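Side-chain contacts in oligopeptide ABC transporter OppAIV (Borrelia burgdorferi B31, PDB 4GL8), which probably binds oligopeptides outside the cytoplasmic membrane, as the solute-binding component of an ABC transporter that imports peptides: residues A[46-51]-A[178-183]; A[338-343]-A[480-485]; A[425-430]-A[435-440]. One frame throughout, in Å; residues are numbered along the deposited sequence.

Contact 1 of 3, residues A[46-51]-A[178-183]; sequences QLINDT and VHQTFI
Gln180 and Ile48 meet where two loops of the OppA-type solute-binding fold line the peptide cleft: 46-51, which runs into helix 51-57, and 178-183, which makes a single 3-10 turn at 180-182. Gln180 makes the direct hydrogen bond of the contact and has the largest share of its buried surface. Its CB points at the opposite loop, and CG, held between the backbone N and the carbonyl carbon (chi1 75°), lies 4.0 Å from Ile48 CB. The chain then bends at chi2, which brings the amide against the isoleucine: CD comes within 4.0 Å of Ile48 CG2, the methyl branch. At the tip the two amide atoms part company. NE2 donates to Ile48 O at 2.9 Å, an N-H···O angle of 158°; the acceptor lies close to the plane of the glutamine amide, yet the donor sits well above the carbonyl plane of Ile48. OE1 is bonded to Ser54 OG in helix 51-57 and lies over one face of the His179 ring, toward its rim. Glutamine suits this place because a long arm offers an apolar stem to the isoleucine and both a donor and an acceptor at its end. Packing of Gln180 and His179 on a modified side chain of the bound peptide places the junction in the binding site. Gln46, whose OE1 is held by Arg118 and whose NE2 also bonds Ser115 O, reaches the other loop through a water that accepts from NE2 and donates to Thr181 O and Ile183 O. A second water takes the hydroxyl proton of Thr181 OG1 at 2.8 Å and donates to Ile48 O at 2.9 Å.

Contact 2 of 3, residues A[338-343]-A[480-485]; sequences IDYSYK and KAEAII
Helix 471-489 is tied to the loop before helix 351-361 by one carboxylate that two tyrosines share. Tyr340 OH and Tyr342 OH both donate to Glu482 OE2, each at 2.7 Å, and these two bonds account for nearly the whole contact. The two hydroxyls reach OE2 from opposite faces of the carboxylate plane. The hydroxyl of Tyr340 comes on the anti side, 26° out of that plane, with its ring turned only modestly from the carboxylate. Tyr342 OH instead descends from above the plane, and its ring stands almost perpendicular to the carboxylate, the planes 87° apart. For both rings OE2 lies at the edge, near the ring plane, as expected of a phenol that donates in its own plane. In this solute-binding protein the centre of the contact lies about 20 Å from the centre of the chain, and loop and helix are joined by side chains alone: the nearest CA atoms, those of Tyr340 and Glu482, are still 11.3 Å apart. Tyrosine suits such a span, since it carries a hydroxyl at the end of a rigid ring; glutamate answers with a fully extended chain, CG anti to the backbone N (chi1 -169°). Its other oxygen, OE1, is engaged too, in a salt bridge with Arg332 NE and a hydrogen bond from Ala333 N. Two phenols, a guanidinium group and a peptide N-H would together favour the ionised form of this buried acid. Beside the bond, Tyr340 OH also lies 3.6 Å from Glu482 CB, while the ring of Tyr342 meets Tyr340 CE2 at its edge.

Contact 3 of 3, residues A[425-430]-A[435-440]; sequences SGWSGD and MTFLSI
Trp427 stands edge-on to Phe437 and turns one indole face to Ile440, so a single side chain from the end of strand 422-428 meets the segment 435-440 that follows in two ways. The T-shaped pair has the five-membered ring of Trp427 directed at the phenyl face of Phe437, in helix 435-438, centroids 5.1 Å apart and planes at 79°; CD1 is the atom over that face, toward its rim. Ile440 slides past the indole in the opposite direction. Its CG2 methyl makes a CH-pi contact 3.8 Å from the centroid of the Trp427 six-membered ring, 18° off the normal. Thr436 OG1 lies at the indole edge, near its plane. With OG1 anti to the backbone N (chi1 -176°), the threonine presents its hydroxyl to the turn: Asp430 N donates to OG1 at 3.1 Å, and Trp427 NE1 adds a weak, nearly straight bond at 3.4 Å. Gly429, with no side chain, lets the Phe437 ring and Thr436 CG2 approach its backbone, the methyl 3.6 Å from Gly429 CA. In this solute-binding protein the turn borders the peptide site: Asp430 OD1 bonds the ligand backbone, and Trp427 packs on it. The chemistry implies that apolar contacts probably steady the indole, while one hydroxyl oxygen, accepting a firm bond from Asp430 N and a weak one from Trp427 NE1, links the tryptophan to the backbone of the ligand-binding Asp430.

Overall arrangement
All three contacts are buried, but contacts 1 and 3 lie near the centre of the chain and both reach the bound peptide, whereas contact 2 sits farther out, its centre about 20 Å from that of the chain. Contacts 1 and 3 touch, His179 NE2 lying 3.2 Å from Asp430 OD1. Contact 3 also packs on contact 2 through Leu438, whose CD2 lies 4.1 Å from Glu482 CB; helix 435-438 thus joins the segment at the binding site to helix 471-489. Contacts 1 and 2 do not touch. Their chemistry differs with place: amide and water bridges in contact 1, a charged acceptor in contact 2, aromatic and aliphatic packing round one threonine hydroxyl in contact 3.

Contact 1 of 3, residues A[46-51]-A[178-183]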
loop_
_atom_site.group_PDB
_atom_site.type_symbol
_atom_site.label_atom_id
_atom_site.label_comp_id
_atom_site.label_asym_id
_atom_site.label_seq_id
_atom_site.Cartn_x
_atom_site.Cartn_y
_atom_site.Cartn_z
ATOM N N GLN A 46 9.516 -8.089 4.858
ATOM C CA GLN A 46 10.243 -8.094 3.586
ATOM C C GLN A 46 9.435 -8.809 2.518
ATOM O O GLN A 46 9.825 -8.797 1.355
ATOM C CB GLN A 46 11.633 -8.704 3.756
ATOM C CG GLN A 46 12.491 -7.892 4.713
ATOM C CD GLN A 46 13.950 -8.320 4.735
ATOM O OE1 GLN A 46 14.279 -9.481 4.497
ATOM N NE2 GLN A 46 14.839 -7.353 4.990
ATOM N N LEU A 47 8.313 -9.422 2.916
ATOM C CA LEU A 47 7.421 -10.094 1.972
ATOM C C LEU A 47 6.060 -9.403 1.882
ATOM O O LEU A 47 5.319 -9.669 0.977
ATOM C CB LEU A 47 7.205 -11.561 2.371
ATOM C CG LEU A 47 8.441 -12.443 2.563
ATOM C CD1 LEU A 47 8.061 -13.843 3.038
ATOM C CD2 LEU A 47 9.271 -12.566 1.287
ATOM N N ILE A 48 5.708 -8.551 2.831
ATOM C CA ILE A 48 4.380 -7.897 2.820
ATOM C C ILE A 48 4.281 -6.925 1.670
ATOM O O ILE A 48 5.169 -6.104 1.499
ATOM C CB ILE A 48 4.132 -7.113 4.136
ATOM C CG1 ILE A 48 3.846 -8.077 5.275
ATOM C CG2 ILE A 48 2.948 -6.167 4.008
ATOM C CD1 ILE A 48 4.156 -7.486 6.626
ATOM N N ASN A 49 3.191 -6.981 0.914
ATOM C CA ASN A 49 2.963 -6.008 -0.149
ATOM C C ASN A 49 1.591 -5.388 -0.081
ATOM O O ASN A 49 1.116 -4.835 -1.069
ATOM C CB ASN A 49 3.174 -6.645 -1.519
ATOM C CG ASN A 49 2.296 -7.868 -1.741
ATOM O OD1 ASN A 49 1.259 -8.054 -1.074
ATOM N ND2 ASN A 49 2.729 -8.736 -2.672
ATOM N N ASP A 50 0.989 -5.435 1.100
ATOM C CA ASP A 50 -0.451 -5.172 1.281
ATOM C C ASP A 50 -0.675 -4.353 2.542
ATOM O O ASP A 50 0.142 -4.420 3.453
ATOM C CB ASP A 50 -1.218 -6.488 1.349
ATOM C CG ASP A 50 -1.078 -7.158 2.673
ATOM O OD1 ASP A 50 -0.087 -7.887 2.872
ATOM O OD2 ASP A 50 -1.966 -6.962 3.512
ATOM N N THR A 51 -1.741 -3.552 2.574
ATOM C CA THR A 51 -1.962 -2.618 3.693
ATOM C C THR A 51 -2.364 -3.271 5.027
ATOM O O THR A 51 -2.205 -2.645 6.079
ATOM C CB THR A 51 -3.050 -1.550 3.383
ATOM O OG1 THR A 51 -4.243 -2.206 2.965
ATOM C CG2 THR A 51 -2.587 -0.655 2.273
ATOM N N VAL A 178 10.208 4.389 5.923
ATOM C CA VAL A 178 9.136 4.023 6.810
ATOM C C VAL A 178 8.376 2.829 6.237
ATOM O O VAL A 178 7.764 2.095 6.968
ATOM C CB VAL A 178 8.198 5.245 7.053
ATOM C CG1 VAL A 178 7.015 4.887 7.938
ATOM C CG2 VAL A 178 9.008 6.363 7.686
ATOM N N HIS A 179 8.423 2.628 4.920
ATOM C CA HIS A 179 7.790 1.508 4.274
ATOM C C HIS A 179 8.432 0.176 4.710
ATOM O O HIS A 179 9.637 0.085 4.883
ATOM C CB HIS A 179 7.909 1.678 2.775
ATOM C CG HIS A 179 7.145 0.660 1.988
ATOM N ND1 HIS A 179 7.761 -0.326 1.246
ATOM C CD2 HIS A 179 5.818 0.489 1.807
ATOM C CE1 HIS A 179 6.847 -1.069 0.652
ATOM N NE2 HIS A 179 5.659 -0.590 0.973
ATOM N N GLN A 180 7.590 -0.848 4.864
ATOM C CA GLN A 180 7.971 -2.105 5.498
ATOM C C GLN A 180 9.098 -2.824 4.807
ATOM O O GLN A 180 9.891 -3.420 5.466
ATOM C CB GLN A 180 6.762 -3.028 5.678
ATOM C CG GLN A 180 6.240 -3.715 4.416
ATOM C CD GLN A 180 5.252 -2.887 3.607
ATOM O OE1 GLN A 180 4.846 -1.787 3.991
ATOM N NE2 GLN A 180 4.851 -3.431 2.485
ATOM N N THR A 181 9.172 -2.751 3.490
ATOM C CA THR A 181 10.277 -3.325 2.714
ATOM C C THR A 181 11.646 -2.863 3.220
ATOM O O THR A 181 12.649 -3.622 3.128
ATOM C CB THR A 181 10.147 -2.883 1.238
ATOM O OG1 THR A 181 8.886 -3.314 0.736
ATOM C CG2 THR A 181 11.184 -3.485 0.396
ATOM N N PHE A 182 11.689 -1.638 3.748
ATOM C CA PHE A 182 12.907 -1.064 4.277
ATOM C C PHE A 182 13.111 -1.277 5.780
ATOM O O PHE A 182 14.149 -0.897 6.328
ATOM C CB PHE A 182 12.961 0.431 3.988
ATOM C CG PHE A 182 13.256 0.778 2.564
ATOM C CD1 PHE A 182 14.557 0.960 2.139
ATOM C CD2 PHE A 182 12.243 1.008 1.685
ATOM C CE1 PHE A 182 14.836 1.358 0.862
ATOM C CE2 PHE A 182 12.502 1.371 0.385
ATOM C CZ PHE A 182 13.805 1.556 -0.037
ATOM N N ILE A 183 12.162 -1.906 6.447
ATOM C CA ILE A 183 12.251 -2.074 7.897
ATOM C C ILE A 183 13.149 -3.268 8.198
ATOM O O ILE A 183 12.943 -4.333 7.643
ATOM C CB ILE A 183 10.855 -2.227 8.550
ATOM C CG1 ILE A 183 10.057 -0.952 8.296
ATOM C CG2 ILE A 183 10.994 -2.486 10.041
ATOM C CD1 ILE A 183 8.627 -0.972 8.795
HETATM O O HOH W 1 14.045 -4.568 5.163
HETATM O O HOH W 2 8.076 -5.839 1.576
#

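Contact 2 of 3, residues A[338-343]-A[480-485]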
loop_
_atom_site.group_PDB
_atom_site.type_symbol
_atom_site.label_atom_id
_atom_site.label_comp_id
_atom_site.label_asym_id
_atom_site.label_seq_id
_atom_site.Cartn_x
_atom_site.Cartn_y
_atom_site.Cartn_z
ATOM N N ILE A 338 2.268 18.283 -2.984
ATOM C CA ILE A 338 2.734 19.677 -2.959
ATOM C C ILE A 338 3.462 20.078 -4.254
ATOM O O ILE A 338 3.227 21.156 -4.799
ATOM C CB ILE A 338 3.647 19.931 -1.709
ATOM C CG1 ILE A 338 4.149 21.390 -1.629
ATOM C CG2 ILE A 338 4.841 18.974 -1.674
ATOM C CD1 ILE A 338 3.448 22.219 -0.569
ATOM N N ASP A 339 4.339 19.201 -4.735
ATOM C CA ASP A 339 5.104 19.434 -5.947
ATOM C C ASP A 339 4.526 18.745 -7.191
ATOM O O ASP A 339 5.140 18.777 -8.225
ATOM C CB ASP A 339 6.544 18.959 -5.732
ATOM C CG ASP A 339 7.382 19.938 -4.871
ATOM O OD1 ASP A 339 7.088 21.174 -4.846
ATOM O OD2 ASP A 339 8.358 19.442 -4.239
ATOM N N TYR A 340 3.344 18.154 -7.103
ATOM C CA TYR A 340 2.736 17.455 -8.232
ATOM C C TYR A 340 1.218 17.571 -8.187
ATOM O O TYR A 340 0.515 16.715 -7.678
ATOM C CB TYR A 340 3.172 15.983 -8.253
ATOM C CG TYR A 340 2.800 15.273 -9.533
ATOM C CD1 TYR A 340 3.528 15.489 -10.687
ATOM C CD2 TYR A 340 1.702 14.403 -9.593
ATOM C CE1 TYR A 340 3.196 14.878 -11.876
ATOM C CE2 TYR A 340 1.352 13.785 -10.791
ATOM C CZ TYR A 340 2.122 14.026 -11.923
ATOM O OH TYR A 340 1.828 13.441 -13.113
ATOM N N SER A 341 0.706 18.662 -8.712
ATOM C CA SER A 341 -0.718 18.924 -8.663
ATOM C C SER A 341 -1.125 19.763 -9.837
ATOM O O SER A 341 -0.392 20.628 -10.282
ATOM C CB SER A 341 -1.080 19.652 -7.376
ATOM O OG SER A 341 -0.123 20.655 -7.117
ATOM N N TYR A 342 -2.318 19.480 -10.332
ATOM C CA TYR A 342 -2.830 20.083 -11.549
ATOM C C TYR A 342 -4.244 19.545 -11.784
ATOM O O TYR A 342 -4.667 18.549 -11.185
ATOM C CB TYR A 342 -1.909 19.792 -12.753
ATOM C CG TYR A 342 -1.860 18.329 -13.206
ATOM C CD1 TYR A 342 -1.078 17.386 -12.553
ATOM C CD2 TYR A 342 -2.587 17.911 -14.314
ATOM C CE1 TYR A 342 -1.028 16.058 -13.005
ATOM C CE2 TYR A 342 -2.544 16.614 -14.768
ATOM C CZ TYR A 342 -1.773 15.681 -14.118
ATOM O OH TYR A 342 -1.780 14.389 -14.616
ATOM N N LYS A 343 -4.976 20.242 -12.629
ATOM C CA LYS A 343 -6.348 19.920 -12.901
ATOM C C LYS A 343 -6.360 19.349 -14.309
ATOM O O LYS A 343 -6.032 20.046 -15.259
ATOM C CB LYS A 343 -7.192 21.199 -12.809
ATOM N N LYS A 480 3.908 14.094 -18.353
ATOM C CA LYS A 480 3.886 13.416 -19.671
ATOM C C LYS A 480 3.790 11.879 -19.542
ATOM O O LYS A 480 3.127 11.235 -20.316
ATOM C CB LYS A 480 5.097 13.813 -20.554
ATOM N N ALA A 481 4.431 11.286 -18.550
ATOM C CA ALA A 481 4.290 9.825 -18.333
ATOM C C ALA A 481 2.847 9.449 -17.916
ATOM O O ALA A 481 2.211 8.554 -18.479
ATOM C CB ALA A 481 5.296 9.341 -17.301
ATOM N N GLU A 482 2.315 10.169 -16.953
ATOM C CA GLU A 482 0.958 9.931 -16.505
ATOM C C GLU A 482 -0.054 10.100 -17.637
ATOM O O GLU A 482 -1.024 9.344 -17.702
ATOM C CB GLU A 482 0.569 10.867 -15.349
ATOM C CG GLU A 482 -0.737 10.430 -14.707
ATOM C CD GLU A 482 -1.170 11.252 -13.510
ATOM O OE1 GLU A 482 -2.123 10.790 -12.850
ATOM O OE2 GLU A 482 -0.604 12.359 -13.265
ATOM N N ALA A 483 0.143 11.096 -18.503
ATOM C CA ALA A 483 -0.778 11.319 -19.612
ATOM C C ALA A 483 -0.860 10.106 -20.513
ATOM O O ALA A 483 -1.909 9.850 -21.068
ATOM C CB ALA A 483 -0.377 12.528 -20.440
ATOM N N ILE A 484 0.240 9.373 -20.671
ATOM C CA ILE A 484 0.245 8.174 -21.507
ATOM C C ILE A 484 -0.688 7.109 -20.937
ATOM O O ILE A 484 -1.473 6.526 -21.672
ATOM C CB ILE A 484 1.670 7.581 -21.676
ATOM C CG1 ILE A 484 2.562 8.505 -22.506
ATOM C CG2 ILE A 484 1.628 6.212 -22.322
ATOM C CD1 ILE A 484 4.008 8.103 -22.437
ATOM N N ILE A 485 -0.596 6.828 -19.647
ATOM C CA ILE A 485 -1.516 5.845 -19.040
ATOM C C ILE A 485 -2.963 6.340 -18.863
ATOM O O ILE A 485 -3.883 5.573 -19.091
ATOM C CB ILE A 485 -0.971 5.234 -17.739
ATOM C CG1 ILE A 485 -0.812 6.280 -16.645
ATOM C CG2 ILE A 485 0.342 4.509 -18.055
ATOM C CD1 ILE A 485 -0.102 5.759 -15.410
#

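Contact 3 of 3, residues A[425-430]-A[435-440]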
loop_
_atom_site.group_PDB
_atom_site.type_symbol
_atom_site.label_atom_id
_atom_site.label_comp_id
_atom_site.label_asym_id
_atom_site.label_seq_id
_atom_site.Cartn_x
_atom_site.Cartn_y
_atom_site.Cartn_z
ATOM N N SER A 425 -8.779 -3.200 -8.097
ATOM C CA SER A 425 -7.386 -2.964 -7.793
ATOM C C SER A 425 -7.249 -1.596 -7.142
ATOM O O SER A 425 -8.198 -1.094 -6.559
ATOM C CB SER A 425 -6.599 -3.124 -9.111
ATOM O OG SER A 425 -5.220 -3.068 -8.928
ATOM N N GLY A 426 -6.098 -0.957 -7.288
ATOM C CA GLY A 426 -5.809 0.264 -6.564
ATOM C C GLY A 426 -4.532 0.114 -5.764
ATOM O O GLY A 426 -3.975 -0.986 -5.657
ATOM N N TRP A 427 -4.102 1.228 -5.175
ATOM C CA TRP A 427 -2.780 1.323 -4.641
ATOM C C TRP A 427 -2.795 2.341 -3.556
ATOM O O TRP A 427 -3.375 3.389 -3.698
ATOM C CB TRP A 427 -1.816 1.767 -5.727
ATOM C CG TRP A 427 -0.377 1.647 -5.385
ATOM C CD1 TRP A 427 0.519 2.675 -5.224
ATOM C CD2 TRP A 427 0.362 0.437 -5.189
ATOM N NE1 TRP A 427 1.762 2.178 -4.935
ATOM C CE2 TRP A 427 1.695 0.803 -4.921
ATOM C CE3 TRP A 427 0.028 -0.918 -5.242
ATOM C CZ2 TRP A 427 2.707 -0.147 -4.703
ATOM C CZ3 TRP A 427 1.022 -1.868 -5.002
ATOM C CH2 TRP A 427 2.341 -1.479 -4.739
ATOM N N SER A 428 -2.161 1.996 -2.463
ATOM C CA SER A 428 -1.931 2.923 -1.397
ATOM C C SER A 428 -0.460 3.316 -1.474
ATOM O O SER A 428 0.424 2.446 -1.518
ATOM C CB SER A 428 -2.316 2.270 -0.058
ATOM O OG SER A 428 -1.380 2.591 0.936
ATOM N N GLY A 429 -0.216 4.623 -1.537
ATOM C CA GLY A 429 1.119 5.208 -1.612
ATOM C C GLY A 429 2.034 4.748 -0.494
ATOM O O GLY A 429 1.633 4.671 0.675
ATOM N N ASP A 430 3.253 4.396 -0.872
ATOM C CA ASP A 430 4.242 3.897 0.054
ATOM C C ASP A 430 5.161 5.018 0.506
ATOM O O ASP A 430 5.930 4.814 1.420
ATOM C CB ASP A 430 5.063 2.791 -0.620
ATOM C CG ASP A 430 4.204 1.574 -1.027
ATOM O OD1 ASP A 430 3.291 1.177 -0.251
ATOM O OD2 ASP A 430 4.465 1.018 -2.123
ATOM N N MET A 435 5.767 9.196 -7.680
ATOM C CA MET A 435 6.422 8.004 -8.217
ATOM C C MET A 435 5.922 6.674 -7.627
ATOM O O MET A 435 5.998 5.644 -8.311
ATOM C CB MET A 435 7.949 8.088 -8.106
ATOM C CG MET A 435 8.732 6.973 -8.808
ATOM S SD MET A 435 8.498 6.764 -10.612
ATOM C CE MET A 435 9.056 8.329 -11.202
ATOM N N THR A 436 5.414 6.677 -6.390
ATOM C CA THR A 436 4.952 5.438 -5.792
ATOM C C THR A 436 3.800 4.884 -6.635
ATOM O O THR A 436 3.706 3.678 -6.850
ATOM C CB THR A 436 4.544 5.576 -4.311
ATOM O OG1 THR A 436 4.202 4.276 -3.812
ATOM C CG2 THR A 436 3.362 6.468 -4.153
ATOM N N PHE A 437 2.974 5.771 -7.173
ATOM C CA PHE A 437 1.924 5.357 -8.118
ATOM C C PHE A 437 2.382 5.098 -9.548
ATOM O O PHE A 437 1.960 4.132 -10.186
ATOM C CB PHE A 437 0.850 6.414 -8.125
ATOM C CG PHE A 437 0.077 6.452 -6.864
ATOM C CD1 PHE A 437 0.476 7.267 -5.810
ATOM C CD2 PHE A 437 -1.024 5.615 -6.698
ATOM C CE1 PHE A 437 -0.219 7.244 -4.627
ATOM C CE2 PHE A 437 -1.743 5.627 -5.515
ATOM C CZ PHE A 437 -1.342 6.432 -4.484
ATOM N N LEU A 438 3.209 5.972 -10.092
ATOM C CA LEU A 438 3.580 5.835 -11.499
ATOM C C LEU A 438 4.503 4.631 -11.707
ATOM O O LEU A 438 4.503 3.994 -12.761
ATOM C CB LEU A 438 4.226 7.116 -11.986
ATOM C CG LEU A 438 3.271 8.300 -11.922
ATOM C CD1 LEU A 438 4.040 9.546 -12.311
ATOM C CD2 LEU A 438 2.077 8.062 -12.841
ATOM N N SER A 439 5.223 4.276 -10.662
ATOM C CA SER A 439 6.103 3.132 -10.686
ATOM C C SER A 439 5.440 1.768 -10.972
ATOM O O SER A 439 6.087 0.886 -11.530
ATOM C CB SER A 439 6.799 3.027 -9.332
ATOM O OG SER A 439 7.920 2.213 -9.513
ATOM N N ILE A 440 4.182 1.575 -10.546
ATOM C CA ILE A 440 3.516 0.281 -10.713
ATOM C C ILE A 440 3.135 -0.023 -12.143
ATOM O O ILE A 440 2.892 -1.169 -12.497
ATOM C CB ILE A 440 2.319 0.096 -9.764
ATOM C CG1 ILE A 440 1.202 1.097 -10.088
ATOM C CG2 ILE A 440 2.829 0.247 -8.335
ATOM C CD1 ILE A 440 -0.097 0.867 -9.347
#